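PDB 6DXU: glycosyl hydrolase family 2, TIM barrel domain protein from Parabacteroides merdae ATCC 43184, which probably hydrolyses beta-glucuronides, as a beta-glucuronidase of glycoside hydrolase family 2 from a human gut bacterium. Local coordinates for residues E175-D180 and D399-Q404; A182-Y187 and P390-G395. All coordinates share one frame; numbering follows the deposited sequence.

Contact 1: E175-D180 and D399-Q404. With NA (sodium ion), chain O.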
# COMPACT_ATOMS: atom_id res chain seq x y z
N GLU D 175 9.72 -7.16 15.75
CA GLU D 175 8.34 -6.70 15.89
C GLU D 175 7.36 -7.86 16.01
O GLU D 175 6.16 -7.67 15.78
CB GLU D 175 7.93 -5.80 14.71
CG GLU D 175 8.73 -4.48 14.60
CD GLU D 175 8.46 -3.54 15.77
OE1 GLU D 175 7.42 -3.70 16.47
OE2 GLU D 175 9.30 -2.66 16.03
N MET D 176 7.85 -9.04 16.38
CA MET D 176 7.03 -10.22 16.57
C MET D 176 7.43 -10.87 17.89
O MET D 176 8.62 -10.93 18.21
CB MET D 176 7.23 -11.21 15.40
CG MET D 176 6.41 -12.50 15.49
SD MET D 176 6.91 -13.71 14.22
CE MET D 176 8.46 -14.32 14.92
N ILE D 177 6.44 -11.33 18.66
CA ILE D 177 6.77 -12.07 19.88
C ILE D 177 6.79 -13.55 19.53
O ILE D 177 6.06 -13.97 18.62
CB ILE D 177 5.79 -11.79 21.03
CG1 ILE D 177 4.36 -12.21 20.67
CG2 ILE D 177 5.85 -10.31 21.39
CD1 ILE D 177 3.38 -12.20 21.89
N PRO D 178 7.64 -14.37 20.19
CA PRO D 178 8.59 -13.98 21.24
C PRO D 178 9.87 -13.32 20.72
O PRO D 178 10.12 -13.29 19.51
CB PRO D 178 8.95 -15.32 21.90
CG PRO D 178 8.89 -16.29 20.77
CD PRO D 178 7.74 -15.82 19.89
N SER D 179 10.67 -12.83 21.66
CA SER D 179 11.95 -12.19 21.37
C SER D 179 13.05 -13.23 21.21
O SER D 179 13.10 -14.22 21.94
CB SER D 179 12.31 -11.24 22.51
OG SER D 179 13.67 -10.83 22.41
N ASP D 180 13.96 -12.97 20.26
CA ASP D 180 15.16 -13.80 20.14
C ASP D 180 16.10 -13.67 21.33
O ASP D 180 17.10 -14.39 21.39
CB ASP D 180 15.91 -13.46 18.83
CG ASP D 180 15.23 -14.07 17.60
OD1 ASP D 180 15.27 -15.32 17.47
OD2 ASP D 180 14.64 -13.33 16.80
N ASP D 399 2.78 -1.16 16.61
CA ASP D 399 1.37 -1.54 16.56
C ASP D 399 1.18 -3.00 16.18
O ASP D 399 0.28 -3.66 16.70
CB ASP D 399 0.60 -0.64 15.60
CG ASP D 399 0.35 0.75 16.17
OD1 ASP D 399 0.42 0.93 17.40
OD2 ASP D 399 0.08 1.67 15.37
N VAL D 400 2.00 -3.51 15.26
CA VAL D 400 1.84 -4.91 14.82
C VAL D 400 2.19 -5.87 15.96
O VAL D 400 1.49 -6.87 16.20
CB VAL D 400 2.69 -5.16 13.56
CG1 VAL D 400 2.68 -6.63 13.18
CG2 VAL D 400 2.19 -4.29 12.41
N TYR D 401 3.29 -5.59 16.66
CA TYR D 401 3.69 -6.36 17.83
C TYR D 401 2.56 -6.43 18.85
O TYR D 401 2.19 -7.51 19.33
CB TYR D 401 4.94 -5.67 18.41
CG TYR D 401 5.64 -6.20 19.65
CD1 TYR D 401 6.97 -6.64 19.57
CD2 TYR D 401 5.04 -6.16 20.90
CE1 TYR D 401 7.65 -7.07 20.71
CE2 TYR D 401 5.70 -6.58 22.03
CZ TYR D 401 7.01 -7.03 21.94
OH TYR D 401 7.67 -7.45 23.07
N LYS D 402 1.99 -5.27 19.19
CA LYS D 402 0.90 -5.23 20.17
C LYS D 402 -0.33 -5.96 19.65
O LYS D 402 -0.98 -6.70 20.40
CB LYS D 402 0.56 -3.78 20.49
CG LYS D 402 1.59 -3.07 21.36
CD LYS D 402 1.08 -1.66 21.62
CE LYS D 402 2.18 -0.69 21.90
NZ LYS D 402 2.78 -0.23 20.66
N LYS D 403 -0.66 -5.78 18.38
CA LYS D 403 -1.83 -6.48 17.85
C LYS D 403 -1.62 -7.98 17.94
O LYS D 403 -2.55 -8.73 18.28
CB LYS D 403 -2.11 -6.06 16.41
CG LYS D 403 -2.86 -4.74 16.28
CD LYS D 403 -3.06 -4.34 14.82
CE LYS D 403 -3.64 -2.93 14.69
NZ LYS D 403 -3.61 -2.46 13.27
N GLN D 404 -0.39 -8.44 17.70
CA GLN D 404 -0.11 -9.86 17.82
C GLN D 404 -0.30 -10.34 19.26
O GLN D 404 -0.87 -11.41 19.49
CB GLN D 404 1.32 -10.19 17.36
CG GLN D 404 1.62 -11.68 17.51
CD GLN D 404 3.10 -12.03 17.41
OE1 GLN D 404 3.96 -11.16 17.28
NE2 GLN D 404 3.39 -13.33 17.47
NA NA O . 10.89 -11.70 17.77
O HOH W 1 3.99 -9.47 14.95
O HOH W 2 5.06 -3.56 15.37
O HOH W 3 12.97 -10.74 18.61
O HOH W 4 11.95 -13.26 16.33
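Gln404 and Ile177 grip each other where a loop of the sugar-binding domain of this family 2 glycosidase lies against helix 399-416 of the TIM barrel domain. The carboxamide of Gln404 is paired with the backbone of one residue: Ile177 N donates to Gln404 OE1 at 2.8 Å, and Gln404 NE2 returns a bond to Ile177 O at 3.0 Å. Both are somewhat bent, and the Ile177 N donor sits 33° out of the carbonyl plane of Gln404. With CG anti to the backbone N (chi1 179°) and the chain extended beyond it, Gln404 carries its amide from the helix to the loop, sliding past Ile177 CG1. Next to it the other branch, Ile177 CG2, rests over one face of the Tyr401 ring, 3.8 Å from the centroid, in a CH-pi contact offset toward CZ. Replacing Gln404 by a leucine would probably leave Ile177 N and O without these mates and loosen the loop on the helix. Water 1 lies between Glu175 O and Gln404 OE1, 2.9 Å from each, while Glu175 OE1, also bound by Gly398 N, accepts a hydrogen bond from water 2, which in turn accepts from Tyr401 N on the helix. The neighbouring carbonyls face a sodium ion, which Asp173 O also binds: Met176 O lies 2.4 Å from the metal and Pro178 O, following a cis peptide bond, 2.5 Å.

Contact 2: A182-Y187 and P390-G395; sequences ADFNIY and PWCRGG
The guanidinium of Arg393 has the backbone of Asp183 over one face, with Asp183 N 3.6 Å from Arg393 NH1, while the Phe184 ring turns its edge to the contact. Near that ring's plane sits the sulfur of Cys392, whose SG is 4.1 Å from Phe184 CE1 and 84° off the ring normal, an edge-on sulfur-aromatic contact. The same sulfur meets Ala182 CB at 3.9 Å, so that Cys392 touches both a methyl group and a ring rim. Phe184 reaches this place with CG between its backbone N and carbonyl carbon (chi1 63°). Arg393 is stretched from CG to NE and reaches past Ala182 to Asp183, its CD lying 3.9 Å from Ala182 CA. Within 390-395, the indole of Trp391 takes Gly395 O at its edge, in the ring plane, through a 3.0 Å bond from Trp391 NE1 to Gly395 O; its side chain packs on helix 442-459. Backbone angles at Gly394 and Gly395 call for glycine in this turn.

These loops join the sugar-binding domain to the end of barrel strand 384-388. Most polar ends are held from elsewhere: Arg393 NE forms a salt bridge with Glu430, Asp183 OD2 one with Arg601 and a hydrogen bond with Asn610, and Asp183 OD1 a hydrogen bond with Thr598. Arg393 NH1 hydrogen-bonds to Leu181 O, in the same loop just before Ala182. Because Asp183 OD2 and Arg393 NH2 are 5.3 Å apart, their opposite charges probably attract only at longer range, and 182-187 meets 390-395 directly through van der Waals, sulfur-aromatic and guanidinium-face contacts.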
# COMPACT_ATOMS: atom_id res chain seq x y z
N ALA D 182 15.07 -14.58 24.11
CA ALA D 182 14.54 -15.62 24.98
C ALA D 182 15.46 -16.84 24.98
O ALA D 182 16.23 -17.08 24.04
CB ALA D 182 13.13 -16.02 24.55
N ASP D 183 15.38 -17.59 26.08
CA ASP D 183 16.17 -18.80 26.34
C ASP D 183 15.51 -20.05 25.76
O ASP D 183 15.45 -21.09 26.42
CB ASP D 183 16.39 -18.93 27.85
CG ASP D 183 17.40 -20.04 28.23
OD1 ASP D 183 18.35 -20.32 27.47
OD2 ASP D 183 17.20 -20.65 29.31
N PHE D 184 14.98 -19.97 24.54
CA PHE D 184 14.45 -21.14 23.85
C PHE D 184 14.44 -20.84 22.36
O PHE D 184 14.50 -19.67 21.96
CB PHE D 184 13.05 -21.55 24.35
CG PHE D 184 11.96 -20.51 24.12
CD1 PHE D 184 11.72 -19.51 25.06
CD2 PHE D 184 11.16 -20.55 22.98
CE1 PHE D 184 10.72 -18.57 24.86
CE2 PHE D 184 10.16 -19.60 22.76
CZ PHE D 184 9.94 -18.61 23.70
N ASN D 185 14.40 -21.89 21.56
CA ASN D 185 14.38 -21.72 20.11
C ASN D 185 13.01 -21.27 19.64
O ASN D 185 11.99 -21.82 20.05
CB ASN D 185 14.72 -23.03 19.41
CG ASN D 185 16.12 -23.49 19.71
OD1 ASN D 185 17.08 -22.82 19.39
ND2 ASN D 185 16.23 -24.64 20.34
N ILE D 186 13.02 -20.28 18.75
CA ILE D 186 11.80 -19.83 18.07
C ILE D 186 11.71 -20.66 16.80
O ILE D 186 12.22 -20.30 15.73
CB ILE D 186 11.82 -18.33 17.80
CG1 ILE D 186 12.09 -17.60 19.11
CG2 ILE D 186 10.48 -17.87 17.20
CD1 ILE D 186 12.23 -16.09 18.94
N TYR D 187 11.07 -21.81 16.93
CA TYR D 187 11.16 -22.87 15.94
C TYR D 187 10.33 -22.55 14.70
O TYR D 187 9.40 -21.73 14.74
CB TYR D 187 10.69 -24.18 16.55
CG TYR D 187 11.72 -24.92 17.37
CD1 TYR D 187 13.02 -25.13 16.88
CD2 TYR D 187 11.37 -25.48 18.60
CE1 TYR D 187 13.95 -25.86 17.63
CE2 TYR D 187 12.30 -26.23 19.35
CZ TYR D 187 13.58 -26.41 18.86
OH TYR D 187 14.50 -27.13 19.58
N PRO D 390 3.60 -15.57 24.54
CA PRO D 390 5.06 -15.44 24.46
C PRO D 390 5.56 -14.01 24.42
O PRO D 390 6.47 -13.72 23.65
CB PRO D 390 5.40 -16.17 23.15
CG PRO D 390 4.18 -16.03 22.32
CD PRO D 390 3.01 -16.04 23.27
N TRP D 391 5.00 -13.11 25.23
CA TRP D 391 5.60 -11.79 25.41
C TRP D 391 6.73 -11.98 26.41
O TRP D 391 6.56 -11.84 27.62
CB TRP D 391 4.57 -10.77 25.88
CG TRP D 391 5.11 -9.35 25.97
CD1 TRP D 391 6.20 -8.84 25.32
CD2 TRP D 391 4.60 -8.29 26.78
NE1 TRP D 391 6.38 -7.53 25.65
CE2 TRP D 391 5.41 -7.16 26.55
CE3 TRP D 391 3.52 -8.17 27.66
CZ2 TRP D 391 5.19 -5.93 27.18
CZ3 TRP D 391 3.30 -6.95 28.29
CH2 TRP D 391 4.12 -5.85 28.03
N CYS D 392 7.91 -12.32 25.88
CA CYS D 392 9.01 -12.90 26.66
C CYS D 392 10.31 -12.17 26.35
O CYS D 392 11.01 -12.55 25.41
CB CYS D 392 9.10 -14.39 26.36
SG CYS D 392 10.38 -15.30 27.27
N ARG D 393 10.65 -11.18 27.18
CA ARG D 393 11.86 -10.35 27.08
C ARG D 393 11.81 -9.33 25.95
O ARG D 393 11.03 -9.47 25.00
CB ARG D 393 13.12 -11.22 26.92
CG ARG D 393 13.31 -12.23 28.04
CD ARG D 393 14.60 -13.03 27.83
NE ARG D 393 14.80 -13.92 28.97
CZ ARG D 393 15.80 -14.80 29.08
NH1 ARG D 393 16.70 -14.92 28.12
NH2 ARG D 393 15.89 -15.55 30.17
N GLY D 394 12.66 -8.30 26.05
CA GLY D 394 13.01 -7.44 24.95
C GLY D 394 12.47 -6.02 25.05
O GLY D 394 13.06 -5.10 24.46
N GLY D 395 11.37 -5.82 25.77
CA GLY D 395 10.73 -4.51 25.81
C GLY D 395 9.32 -4.54 25.23
O GLY D 395 8.50 -5.37 25.64

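Both contacts bring the loop between strands 162-169 and 194-199 against the TIM barrel domain, and their centres lie about 10 Å apart. Contact 2 is nested within the chain loop closed by contact 1 and sits nearer the centre of the chain, about 15 Å from it against about 23 Å for contact 1. Each is mainly buried, though contact 1 has an exposed residue at its helix. Their chemistry differs too: contact 1 uses direct hydrogen bonds from a side-chain amide, waters and a nearby sodium ion, whereas contact 2 relies on close packing, its charges answered elsewhere. They touch directly, Tyr401 OH lying 2.9 Å from Trp391 NE1 and Ser179 CB 3.3 Å from Arg393 O.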